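Local coordinates for Mlr6093 protein (Mesorhizobium loti, PDB 2QJ8) that probably acts as a zinc-dependent hydrolase of the aspartoacylase and succinylglutamate desuccinylase family, cleaving ester bonds or the carbon-nitrogen bonds of linear amides, at residues P15-G20 with C40-G45; P36-N41 with K70-A75; I153-I158 with T179-H184; T165-I170 with T201-E206; P265-P270 with A314-G319. All coordinates share one frame; numbering follows the deposited sequence.

Contact 1 (P15-G20 with C40-G45)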
# COMPACT_ATOMS: atom_id res chain seq x y z
N PRO A 15 30.88 16.30 20.51
CA PRO A 15 31.13 16.77 19.16
C PRO A 15 31.12 15.66 18.13
O PRO A 15 31.45 14.51 18.44
CB PRO A 15 32.52 17.42 19.27
CG PRO A 15 33.14 16.83 20.46
CD PRO A 15 32.04 16.52 21.39
N GLY A 16 30.73 15.99 16.90
CA GLY A 16 30.62 15.00 15.84
C GLY A 16 29.39 14.11 15.85
O GLY A 16 28.33 14.46 16.38
N VAL A 17 29.57 12.94 15.25
CA VAL A 17 28.50 11.95 15.05
C VAL A 17 28.38 10.97 16.23
O VAL A 17 29.35 10.33 16.63
CB VAL A 17 28.75 11.16 13.72
CG1 VAL A 17 27.75 10.01 13.50
CG2 VAL A 17 28.74 12.11 12.51
N SER A 18 27.18 10.87 16.80
CA SER A 18 26.89 9.93 17.87
C SER A 18 25.67 9.10 17.48
O SER A 18 24.77 9.60 16.80
CB SER A 18 26.62 10.67 19.19
OG SER A 18 27.78 11.38 19.61
N THR A 19 25.65 7.84 17.89
CA THR A 19 24.48 6.97 17.72
C THR A 19 24.21 6.32 19.09
O THR A 19 25.14 6.03 19.84
CB THR A 19 24.61 5.92 16.60
OG1 THR A 19 25.72 5.06 16.85
CG2 THR A 19 24.83 6.60 15.24
N GLY A 20 22.95 6.13 19.43
CA GLY A 20 22.61 5.51 20.68
C GLY A 20 21.13 5.26 20.73
O GLY A 20 20.52 4.91 19.70
N CYS A 40 24.28 14.44 14.94
CA CYS A 40 25.50 14.99 14.31
C CYS A 40 25.65 16.41 14.80
O CYS A 40 24.86 17.26 14.47
CB CYS A 40 25.43 14.91 12.80
SG CYS A 40 27.00 15.34 11.94
N ASN A 41 26.64 16.64 15.65
CA ASN A 41 26.89 17.92 16.25
C ASN A 41 28.12 18.57 15.60
O ASN A 41 29.23 18.14 15.85
CB ASN A 41 27.13 17.67 17.74
CG ASN A 41 27.35 18.94 18.54
OD1 ASN A 41 27.52 20.03 18.01
ND2 ASN A 41 27.34 18.78 19.84
N ARG A 42 27.88 19.60 14.78
CA ARG A 42 28.93 20.36 14.13
C ARG A 42 29.05 21.79 14.68
O ARG A 42 29.31 22.73 13.94
CB ARG A 42 28.72 20.37 12.61
CG ARG A 42 28.71 19.04 11.94
CD ARG A 42 30.00 18.29 12.18
NE ARG A 42 30.12 17.08 11.38
CZ ARG A 42 30.98 16.09 11.62
NH1 ARG A 42 31.82 16.12 12.65
NH2 ARG A 42 30.99 15.04 10.82
N GLY A 43 28.85 21.95 15.99
CA GLY A 43 29.00 23.24 16.64
C GLY A 43 27.82 24.17 16.53
O GLY A 43 26.66 23.73 16.54
N GLU A 44 28.12 25.47 16.43
CA GLU A 44 27.10 26.50 16.38
C GLU A 44 26.38 26.49 15.04
O GLU A 44 26.98 26.21 14.02
CB GLU A 44 27.70 27.88 16.65
CG GLU A 44 28.27 28.02 18.06
N GLY A 45 25.09 26.80 15.08
CA GLY A 45 24.24 26.80 13.90
C GLY A 45 22.86 26.29 14.27
O GLY A 45 22.58 26.07 15.44

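Contact 2 (P36-N41 with K70-A75)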
# COMPACT_ATOMS: atom_id res chain seq x y z
N PRO A 36 16.41 3.74 18.60
CA PRO A 36 17.70 4.28 18.13
C PRO A 36 17.65 5.75 17.69
O PRO A 36 16.66 6.19 17.10
CB PRO A 36 18.05 3.38 16.94
CG PRO A 36 17.35 2.11 17.18
CD PRO A 36 16.02 2.56 17.81
N VAL A 37 18.71 6.47 18.02
CA VAL A 37 18.84 7.89 17.75
C VAL A 37 20.23 8.16 17.18
O VAL A 37 21.23 7.54 17.59
CB VAL A 37 18.63 8.73 19.06
CG1 VAL A 37 18.89 10.23 18.81
CG2 VAL A 37 17.25 8.51 19.62
N PHE A 38 20.27 9.04 16.20
CA PHE A 38 21.49 9.52 15.58
C PHE A 38 21.58 11.01 15.90
O PHE A 38 20.55 11.70 15.89
CB PHE A 38 21.40 9.31 14.07
CG PHE A 38 22.33 10.17 13.26
CD1 PHE A 38 23.59 9.71 12.92
CD2 PHE A 38 21.91 11.42 12.78
CE1 PHE A 38 24.42 10.48 12.13
CE2 PHE A 38 22.74 12.19 12.01
CZ PHE A 38 23.99 11.74 11.69
N SER A 39 22.78 11.50 16.19
CA SER A 39 22.97 12.94 16.36
C SER A 39 24.31 13.37 15.73
O SER A 39 25.31 12.69 15.90
CB SER A 39 22.86 13.33 17.82
OG SER A 39 23.04 14.72 17.97
N CYS A 40 24.28 14.44 14.94
CA CYS A 40 25.50 14.99 14.31
C CYS A 40 25.65 16.41 14.80
O CYS A 40 24.86 17.26 14.47
CB CYS A 40 25.43 14.91 12.80
SG CYS A 40 27.00 15.34 11.94
N ASN A 41 26.64 16.64 15.65
CA ASN A 41 26.89 17.92 16.25
C ASN A 41 28.12 18.57 15.60
O ASN A 41 29.23 18.14 15.85
CB ASN A 41 27.13 17.67 17.74
CG ASN A 41 27.35 18.94 18.54
OD1 ASN A 41 27.52 20.03 18.01
ND2 ASN A 41 27.34 18.78 19.84
N LYS A 70 23.42 8.30 7.12
CA LYS A 70 24.68 8.00 6.44
C LYS A 70 25.33 9.17 5.65
O LYS A 70 26.55 9.17 5.46
CB LYS A 70 24.49 6.79 5.51
CG LYS A 70 24.34 5.47 6.25
CD LYS A 70 24.18 4.30 5.31
N TRP A 71 24.51 10.13 5.21
CA TRP A 71 24.95 11.25 4.37
C TRP A 71 25.39 12.48 5.14
O TRP A 71 26.33 13.14 4.73
CB TRP A 71 23.84 11.60 3.39
CG TRP A 71 23.99 12.81 2.55
CD1 TRP A 71 24.78 12.96 1.46
CD2 TRP A 71 23.25 14.02 2.67
NE1 TRP A 71 24.61 14.20 0.90
CE2 TRP A 71 23.67 14.88 1.63
CE3 TRP A 71 22.29 14.48 3.56
CZ2 TRP A 71 23.15 16.16 1.45
CZ3 TRP A 71 21.78 15.76 3.39
CH2 TRP A 71 22.21 16.58 2.35
N LEU A 72 24.71 12.77 6.24
CA LEU A 72 25.03 13.94 7.04
C LEU A 72 26.43 14.04 7.67
O LEU A 72 26.89 15.16 7.87
CB LEU A 72 23.96 14.17 8.10
CG LEU A 72 22.63 14.64 7.57
CD1 LEU A 72 21.65 14.54 8.72
CD2 LEU A 72 22.71 16.05 6.94
N PRO A 73 27.06 12.91 8.07
CA PRO A 73 28.43 13.02 8.54
C PRO A 73 29.40 13.77 7.60
O PRO A 73 30.26 14.46 8.12
CB PRO A 73 28.86 11.56 8.76
CG PRO A 73 27.53 10.88 9.18
CD PRO A 73 26.52 11.54 8.26
N GLU A 74 29.27 13.62 6.27
CA GLU A 74 30.08 14.38 5.30
C GLU A 74 29.42 15.71 4.85
O GLU A 74 30.10 16.72 4.74
CB GLU A 74 30.47 13.52 4.08
CG GLU A 74 31.41 12.32 4.40
CD GLU A 74 32.79 12.73 4.94
OE1 GLU A 74 33.60 13.29 4.17
OE2 GLU A 74 33.06 12.44 6.15
N ALA A 75 28.10 15.71 4.65
CA ALA A 75 27.35 16.89 4.18
C ALA A 75 26.97 17.98 5.20
O ALA A 75 26.81 19.13 4.79
CB ALA A 75 26.10 16.44 3.46

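Contact 3 (I153-I158 with T179-H184)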
# COMPACT_ATOMS: atom_id res chain seq x y z
N ILE A 153 4.55 19.00 0.98
CA ILE A 153 4.46 19.47 2.33
C ILE A 153 3.06 20.04 2.44
O ILE A 153 2.65 20.77 1.55
CB ILE A 153 5.50 20.56 2.64
CG1 ILE A 153 6.89 19.93 2.80
CG2 ILE A 153 5.14 21.30 3.89
CD1 ILE A 153 8.00 20.88 2.73
N ILE A 154 2.33 19.67 3.50
CA ILE A 154 1.00 20.22 3.79
C ILE A 154 1.20 21.21 4.93
O ILE A 154 1.72 20.84 5.98
CB ILE A 154 -0.04 19.16 4.25
CG1 ILE A 154 -0.26 18.10 3.17
CG2 ILE A 154 -1.40 19.84 4.64
CD1 ILE A 154 -1.23 17.02 3.59
N SER A 155 0.83 22.46 4.67
CA SER A 155 0.94 23.59 5.56
C SER A 155 -0.45 23.91 6.09
O SER A 155 -1.35 24.20 5.30
CB SER A 155 1.44 24.84 4.79
OG SER A 155 2.76 24.71 4.30
N HIS A 156 -0.62 23.85 7.40
CA HIS A 156 -1.89 24.17 8.03
C HIS A 156 -1.92 25.68 8.40
O HIS A 156 -1.00 26.15 9.09
CB HIS A 156 -2.07 23.29 9.28
CG HIS A 156 -3.43 23.38 9.88
ND1 HIS A 156 -3.91 24.54 10.47
CD2 HIS A 156 -4.41 22.47 10.00
CE1 HIS A 156 -5.13 24.32 10.92
NE2 HIS A 156 -5.45 23.07 10.65
N PRO A 157 -2.90 26.46 7.89
CA PRO A 157 -3.01 27.87 8.26
C PRO A 157 -3.15 28.13 9.76
O PRO A 157 -3.86 27.40 10.46
CB PRO A 157 -4.29 28.30 7.54
CG PRO A 157 -4.36 27.43 6.39
CD PRO A 157 -3.88 26.12 6.84
N ILE A 158 -2.41 29.12 10.25
CA ILE A 158 -2.43 29.54 11.66
C ILE A 158 -2.54 31.06 11.75
O ILE A 158 -2.17 31.78 10.81
CB ILE A 158 -1.23 28.96 12.46
CG1 ILE A 158 0.11 29.53 11.97
CG2 ILE A 158 -1.26 27.40 12.39
CD1 ILE A 158 1.27 29.24 12.89
N THR A 179 3.22 22.25 -2.56
CA THR A 179 3.12 22.70 -1.16
C THR A 179 1.61 22.92 -1.03
O THR A 179 1.05 23.70 -1.77
CB THR A 179 3.94 23.97 -0.82
OG1 THR A 179 5.32 23.73 -1.06
CG2 THR A 179 3.73 24.35 0.68
N LEU A 180 0.95 22.23 -0.09
CA LEU A 180 -0.50 22.35 0.01
C LEU A 180 -0.96 23.10 1.24
O LEU A 180 -0.67 22.68 2.35
CB LEU A 180 -1.14 20.95 0.04
CG LEU A 180 -2.68 20.85 0.03
CD1 LEU A 180 -3.35 21.42 -1.23
CD2 LEU A 180 -3.09 19.41 0.25
N LEU A 181 -1.71 24.19 1.02
CA LEU A 181 -2.31 24.93 2.12
C LEU A 181 -3.63 24.21 2.43
O LEU A 181 -4.48 24.04 1.56
CB LEU A 181 -2.56 26.40 1.78
CG LEU A 181 -1.39 27.26 1.29
CD1 LEU A 181 -1.80 28.73 1.42
CD2 LEU A 181 -0.12 27.02 2.07
N TRP A 182 -3.79 23.75 3.66
CA TRP A 182 -4.97 23.00 4.04
C TRP A 182 -5.26 23.08 5.54
O TRP A 182 -4.49 22.59 6.35
CB TRP A 182 -4.78 21.53 3.61
CG TRP A 182 -5.95 20.61 3.87
CD1 TRP A 182 -7.26 20.98 4.11
CD2 TRP A 182 -5.96 19.18 3.79
NE1 TRP A 182 -8.04 19.86 4.26
CE2 TRP A 182 -7.28 18.74 4.06
CE3 TRP A 182 -4.97 18.22 3.55
CZ2 TRP A 182 -7.63 17.39 4.10
CZ3 TRP A 182 -5.33 16.87 3.58
CH2 TRP A 182 -6.65 16.48 3.87
N GLU A 183 -6.42 23.64 5.86
CA GLU A 183 -6.87 23.82 7.23
C GLU A 183 -7.67 22.59 7.63
O GLU A 183 -8.88 22.62 7.77
CB GLU A 183 -7.66 25.12 7.32
CG GLU A 183 -8.01 25.55 8.72
CD GLU A 183 -8.60 26.98 8.81
OE1 GLU A 183 -8.45 27.82 7.88
OE2 GLU A 183 -9.20 27.25 9.86
N HIS A 184 -6.95 21.49 7.83
CA HIS A 184 -7.56 20.19 8.16
C HIS A 184 -8.01 20.02 9.62
O HIS A 184 -8.82 19.15 9.93
CB HIS A 184 -6.66 19.00 7.73
CG HIS A 184 -5.23 19.08 8.20
ND1 HIS A 184 -4.85 18.78 9.50
CD2 HIS A 184 -4.09 19.39 7.54
CE1 HIS A 184 -3.55 18.92 9.61
NE2 HIS A 184 -3.06 19.29 8.44

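Contact 4 (T165-I170 with T201-E206)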
# COMPACT_ATOMS: atom_id res chain seq x y z
N THR A 165 4.21 32.61 7.83
CA THR A 165 5.05 33.06 6.72
C THR A 165 6.43 32.37 6.72
O THR A 165 6.91 31.92 5.67
CB THR A 165 5.25 34.58 6.79
OG1 THR A 165 3.98 35.22 6.95
CG2 THR A 165 5.93 35.11 5.54
N LYS A 166 7.06 32.31 7.88
CA LYS A 166 8.35 31.65 8.01
C LYS A 166 8.25 30.17 7.65
O LYS A 166 9.06 29.69 6.86
CB LYS A 166 8.88 31.78 9.43
CG LYS A 166 10.28 31.18 9.69
CD LYS A 166 10.67 31.42 11.13
CE LYS A 166 12.02 30.86 11.47
NZ LYS A 166 12.29 31.11 12.92
N THR A 167 7.29 29.47 8.24
CA THR A 167 7.14 28.04 8.01
C THR A 167 6.80 27.73 6.55
O THR A 167 7.38 26.81 5.99
CB THR A 167 6.09 27.39 8.94
OG1 THR A 167 6.56 27.47 10.30
CG2 THR A 167 5.87 25.92 8.56
N VAL A 168 5.90 28.51 5.95
CA VAL A 168 5.51 28.32 4.56
C VAL A 168 6.70 28.59 3.63
O VAL A 168 6.91 27.82 2.72
CB VAL A 168 4.26 29.19 4.19
CG1 VAL A 168 4.02 29.21 2.70
CG2 VAL A 168 3.02 28.70 4.93
N SER A 169 7.50 29.61 3.90
CA SER A 169 8.68 29.90 3.09
C SER A 169 9.72 28.78 3.12
O SER A 169 10.23 28.36 2.07
CB SER A 169 9.33 31.21 3.51
OG SER A 169 8.46 32.28 3.22
N ILE A 170 10.01 28.30 4.32
CA ILE A 170 10.92 27.17 4.51
C ILE A 170 10.41 25.93 3.74
O ILE A 170 11.18 25.31 3.01
CB ILE A 170 11.18 26.83 5.99
CG1 ILE A 170 11.90 27.99 6.70
CG2 ILE A 170 12.05 25.55 6.07
CD1 ILE A 170 12.09 27.81 8.24
N THR A 201 9.14 25.86 14.23
CA THR A 201 8.93 25.53 12.81
C THR A 201 8.67 24.04 12.74
O THR A 201 9.51 23.26 13.16
CB THR A 201 10.13 25.91 11.98
OG1 THR A 201 10.29 27.32 12.09
CG2 THR A 201 9.95 25.50 10.47
N PHE A 202 7.46 23.65 12.35
CA PHE A 202 7.11 22.25 12.22
C PHE A 202 6.77 21.99 10.76
O PHE A 202 5.84 22.61 10.23
CB PHE A 202 5.94 21.93 13.13
CG PHE A 202 5.49 20.49 13.09
CD1 PHE A 202 6.41 19.43 13.13
CD2 PHE A 202 4.13 20.18 13.09
CE1 PHE A 202 6.00 18.10 13.12
CE2 PHE A 202 3.70 18.84 13.10
CZ PHE A 202 4.64 17.80 13.10
N ILE A 203 7.52 21.08 10.12
CA ILE A 203 7.38 20.73 8.70
C ILE A 203 7.05 19.24 8.55
O ILE A 203 7.70 18.39 9.14
CB ILE A 203 8.64 21.19 7.90
CG1 ILE A 203 8.67 22.72 7.87
CG2 ILE A 203 8.61 20.71 6.49
CD1 ILE A 203 9.89 23.27 7.24
N CYS A 204 5.98 18.97 7.80
CA CYS A 204 5.48 17.63 7.59
C CYS A 204 5.51 17.29 6.09
O CYS A 204 4.76 17.87 5.32
CB CYS A 204 4.05 17.61 8.14
SG CYS A 204 3.35 16.02 8.31
N THR A 205 6.39 16.36 5.71
CA THR A 205 6.51 15.92 4.32
C THR A 205 5.59 14.71 4.21
O THR A 205 5.56 13.89 5.11
CB THR A 205 7.93 15.55 3.96
OG1 THR A 205 8.35 14.49 4.80
CG2 THR A 205 8.87 16.75 4.17
N GLU A 206 4.84 14.60 3.12
CA GLU A 206 3.82 13.56 3.00
C GLU A 206 4.19 12.39 2.12
O GLU A 206 4.55 12.58 0.96
CB GLU A 206 2.51 14.15 2.49
CG GLU A 206 1.89 15.20 3.40
CD GLU A 206 1.47 14.70 4.79
OE1 GLU A 206 1.20 13.50 4.98
OE2 GLU A 206 1.39 15.56 5.70
O HOH W 1 5.56 25.91 12.24
O HOH W 2 8.13 29.02 11.89

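Contact 5 (P265-P270 with A314-G319)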
# COMPACT_ATOMS: atom_id res chain seq x y z
N PRO A 265 -21.48 3.08 1.93
CA PRO A 265 -20.39 2.12 1.89
C PRO A 265 -20.34 1.32 0.59
O PRO A 265 -21.37 1.11 -0.04
CB PRO A 265 -20.70 1.19 3.08
CG PRO A 265 -22.15 1.26 3.22
CD PRO A 265 -22.53 2.66 2.87
N GLY A 266 -19.15 0.89 0.20
CA GLY A 266 -18.97 0.09 -1.03
C GLY A 266 -17.49 -0.07 -1.38
O GLY A 266 -16.62 0.27 -0.58
N ILE A 267 -17.22 -0.54 -2.60
CA ILE A 267 -15.83 -0.62 -3.09
C ILE A 267 -15.53 0.65 -3.88
O ILE A 267 -16.18 0.92 -4.89
CB ILE A 267 -15.57 -1.83 -4.00
CG1 ILE A 267 -15.82 -3.13 -3.27
CG2 ILE A 267 -14.11 -1.86 -4.47
CD1 ILE A 267 -15.95 -4.30 -4.22
N PHE A 268 -14.59 1.46 -3.39
CA PHE A 268 -14.21 2.66 -4.08
C PHE A 268 -13.23 2.25 -5.16
O PHE A 268 -12.33 1.48 -4.89
CB PHE A 268 -13.50 3.66 -3.15
CG PHE A 268 -12.98 4.87 -3.86
CD1 PHE A 268 -13.85 5.81 -4.38
CD2 PHE A 268 -11.60 5.06 -4.03
CE1 PHE A 268 -13.38 6.92 -5.04
CE2 PHE A 268 -11.12 6.18 -4.67
CZ PHE A 268 -12.01 7.12 -5.19
N GLU A 269 -13.42 2.78 -6.36
CA GLU A 269 -12.53 2.56 -7.48
C GLU A 269 -12.03 3.92 -7.95
O GLU A 269 -12.84 4.69 -8.45
CB GLU A 269 -13.27 1.88 -8.63
CG GLU A 269 -12.42 1.76 -9.89
CD GLU A 269 -13.14 1.22 -11.06
OE1 GLU A 269 -14.32 0.85 -10.96
OE2 GLU A 269 -12.52 1.18 -12.12
N PRO A 270 -10.71 4.20 -7.84
CA PRO A 270 -10.25 5.47 -8.36
C PRO A 270 -10.37 5.55 -9.91
O PRO A 270 -10.23 4.55 -10.59
CB PRO A 270 -8.78 5.52 -7.93
CG PRO A 270 -8.38 4.11 -7.77
CD PRO A 270 -9.61 3.40 -7.27
N ALA A 314 -8.06 1.34 -4.71
CA ALA A 314 -9.29 0.53 -4.74
C ALA A 314 -9.40 -0.22 -3.41
O ALA A 314 -8.50 -0.99 -3.02
CB ALA A 314 -9.29 -0.41 -5.90
N MSE A 315 -10.48 0.05 -2.66
CA MSE A 315 -10.64 -0.50 -1.32
C MSE A 315 -12.08 -0.37 -0.89
O MSE A 315 -12.82 0.41 -1.47
CB MSE A 315 -9.80 0.32 -0.33
CG MSE A 315 -10.32 1.79 -0.13
SE MSE A 315 -9.36 2.87 1.15
CE MSE A 315 -9.37 1.61 2.68
N TYR A 316 -12.43 -1.08 0.18
CA TYR A 316 -13.76 -0.97 0.79
C TYR A 316 -13.81 0.31 1.64
O TYR A 316 -12.91 0.58 2.41
CB TYR A 316 -14.05 -2.17 1.71
CG TYR A 316 -14.15 -3.51 1.02
CD1 TYR A 316 -15.13 -3.74 0.08
CD2 TYR A 316 -13.29 -4.56 1.36
CE1 TYR A 316 -15.23 -4.97 -0.53
CE2 TYR A 316 -13.39 -5.77 0.76
CZ TYR A 316 -14.35 -5.98 -0.18
OH TYR A 316 -14.44 -7.19 -0.77
N VAL A 317 -14.87 1.10 1.48
CA VAL A 317 -15.03 2.34 2.28
C VAL A 317 -16.39 2.30 2.93
O VAL A 317 -17.31 1.67 2.43
CB VAL A 317 -14.94 3.66 1.45
CG1 VAL A 317 -13.50 3.90 0.92
CG2 VAL A 317 -16.00 3.71 0.35
N GLN A 318 -16.50 2.98 4.07
CA GLN A 318 -17.77 3.19 4.75
C GLN A 318 -18.37 4.46 4.18
O GLN A 318 -17.74 5.16 3.36
CB GLN A 318 -17.58 3.35 6.27
CG GLN A 318 -17.14 2.08 7.01
CD GLN A 318 -18.20 0.98 7.00
OE1 GLN A 318 -19.37 1.20 6.63
NE2 GLN A 318 -17.79 -0.23 7.40
N GLY A 319 -19.60 4.75 4.58
CA GLY A 319 -20.27 5.97 4.18
C GLY A 319 -19.53 7.16 4.77
O GLY A 319 -18.92 7.06 5.85

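Contact 1 (P15-G20 with C40-G45)
The guanidinium group of Arg42 meets Gly16 and Val17 obliquely. NH1 of Arg42 comes to 3.6 Å from Gly16 CA. NH2 of Arg42 stands 4.1 Å from Val17 CG2. The side chain starts away from segment 15-20, and a bend at its second torsion (chi2 -58°) brings the end back across the strand. The same NH2 is hydrogen-bonded to the carbonyl O of Pro73.

The second flat group is the Asn41 amide. Its OD1 accepts from Gly43 N at 3.1 Å, which makes an Asx turn. Its ND2 is bonded to Leu12 O. Bonds at both ends fix the rotation of the amide.

The backbones pair antiparallel, as parts of the hairpin of strands 16-24 and 33-42. Gly16 and Asn41 are a hydrogen-bonded pair. Gly16 N lies 2.8 Å from Asn41 O, and Asn41 N lies 2.9 Å from Gly16 O. Gly16 has a positive phi (78°), which favours glycine. Val17 and Cys40 are the next, non-hydrogen-bonded pair. Their side chains share a face of the sheet, with Val17 CG2 3.7 Å from Cys40 SG. Cys40 CA also turns its hydrogen to Gly16 O.

This is a contact at the protein surface. Its polar backbone atoms at Gly16 and Asn41 satisfy one another. The Arg42 charge has a carbonyl partner in Pro73 O, and NH1 packs against Gly16 CA.

Contact 2 (P36-N41 with K70-A75)
Strand 36-41, which brings Phe38 and Cys40, runs almost parallel to the helix segment 70-75, which brings Leu72 and Pro73, at 7° with the axes 9.2 Å apart at their closest. The backbones come nearest at Cys40 and Pro73, whose CA atoms are 6.8 Å apart.

Phe38 makes the largest single share of the contact. With CG opposite the backbone N (chi1 160°), its ring stretches toward the helix. CE2 of Phe38 is 4.2 Å from Leu72 CD1. CZ of Phe38 is 4.3 Å from Pro73 CD. Both partners meet the ring obliquely. Leu72 touches through one methyl branch, and Pro73 through the carbon next to its nitrogen. Cys40 also points at the helix. Its SG lies 4.1 Å from Leu72 O and 4.4 Å from Pro73 CA. These are loose contacts, without direct polar bonds between the segments.

Pro73 has no N-H to give to the turn before it, and the helix is kinked here.

The contact is buried and apolar. Val17 of strand 16-24 packs on Phe38 and Pro73. Ile83 of strand 79-84, the other neighbour of strand 33-42 in the sheet, touches both Phe38 and Leu72. Leu293 of the second subunit also packs on Phe38. On the helix, Trp71 turns away from the strand and meets Arg225 and Leu228 of helix 218-230.

Contact 3 (I153-I158 with T179-H184)
His156 and His184 form a T-shaped pair across the ends of the two strands, in which the edge of His156 meets the face of His184. The planes stand at 84° and the centroids are 4.8 Å apart. CD2 of His156 lies over the centre of the His184 ring, 3.6 Å above its plane. At the edge of that ring, in plane, is Ile154 CG2. Glu183 CA covers one face of the His156 ring in a CH-pi contact. Ile154 lies beside Trp182, pointing the same way, with its CD1 at the ring edge, 3.9 Å from Trp182 CE3. Pro157 CD packs against the backbone of Trp182.

His184 takes up the crowded position, with CG between the backbone N and the carbonyl carbon (chi1 52°). This turns the face of its ring to the edge of His156.

The backbones pair in parallel. Leu180 N binds Ile153 O at 2.8 Å. Ser155 N binds Leu180 O at 2.8 Å. Trp182 N binds Ser155 O at 3.0 Å. On one face Ser155 OG meets Thr179 CG2; on the other Ile154 lies by Leu180.

The next layer holds these groups in place. His156 ND1 donates to Pro157 O, and its NE2 is bonded to Asn185 N. His184 ND1 is bonded to Glu186 N. Trp182 NE1 is bonded to Gln259 OE1.

The pairing is that of a beta-alpha-beta unit, with helix 161-172 between parallel strands 152-155 and 178-182, as suits the alpha/beta fold of this family.

Contact 4 (T165-I170 with T201-E206)
Lys166 reaches Thr201 with its extended aliphatic chain. Its CE lies 4.0 Å from Thr201 OG1, and the two side chains cross at about a right angle.

Thr167 is next and points at the strand. Its OG1 is 2.7 Å from one water that accepts from Phe202 N. It is also 2.7 Å from a second water, which lies 2.8 Å from Thr201 OG1. The two waters thus bridge helix and strand where the side chains do not bond directly. OG1 of Thr167 has a further hydrogen bond, to Gln163 O in the preceding turn. With OG1 of Thr167 beside the backbone N (chi1 -65°), the methyl CG2 is left 3.7 Å from Phe202 O. Thr167 and Thr201 slide past each other in opposite directions.

This is helix-on-sheet packing in the alpha/beta catalytic fold. The axes of segments 165-170 and 201-206 are 8.5 Å apart at their closest, at 39°; they belong to helix 161-172 and strand 201-208. Phe202 points to the other side, where it meets Phe191 and Leu194 of helix 190-197.

Ile170 closes the segment with both branches in use. Its CD1 meets Thr201 CG2 tip to tip at 3.9 Å. Its CG2 presses on Ile203 CD1 at 3.4 Å, tighter than usual for two carbons, and these side chains cross at about a right angle.

Contact 5 (P265-P270 with A314-G319)
Gly266 and Phe268 pair with Val317 and Met315 through four backbone bonds, and this is the tight part of the contact. Val317 N lies 2.8 Å from Gly266 O, and Gly266 N lies 3.0 Å from Val317 O. Phe268 N lies 2.8 Å from Met315 O, and Met315 N lies 3.2 Å from Phe268 O. Both are antiparallel hydrogen-bonded pairs. Met315 is modelled as selenomethionine.

Side chains pack on both faces. Phe268 CB is 4.1 Å from Val317 CG1. The Phe268 ring itself leads away from segment 314-319. On the other face Ile267 lies beside Tyr316, pointing the same way, and its CG1 meets the ring obliquely. Tyr316 has two conformers, so the closeness of that approach is doubtful. Ala314 CA turns its hydrogen to Phe268 O at 3.2 Å, and Pro270 CD rests on Ala314.

The other end is exposed. Pro265 still sits close there, its CA making a CA-H...O contact with Val317 O. Gln318 is looser and makes only a slight contact, through OE1 at 3.8 Å from Pro265 CB.

Strand 266-270 is inside a four-stranded antiparallel sheet, between strands 283-288 and 315-317, and strand 315-317 is outermost in this chain. Phe268 and Val317 face Val323 of strand 322-329. Glu269 forms a salt bridge with Arg67 of the second subunit.

The contacts fall into three places. Contacts 1 and 2 share Cys40 and Asn41 on strand 33-42, with centres about 7 Å apart. Ser18 N of contact 1 is also bonded to Ser39 O of contact 2. Contacts 3 and 4 have centres about 9 Å apart, and their segments alternate along the chain. Ile153 packs on Ile203, and Ile154 on Glu206, because strands 152-155 and 201-208 are neighbours. Glu206, at the end of segment 201-206 in contact 4, is hydrogen-bonded to His141. Contact 5 lies apart, its centre about 48 Å from that of contact 1 and 26 Å from that of contact 3. Contacts 2 and 5 both touch the second subunit.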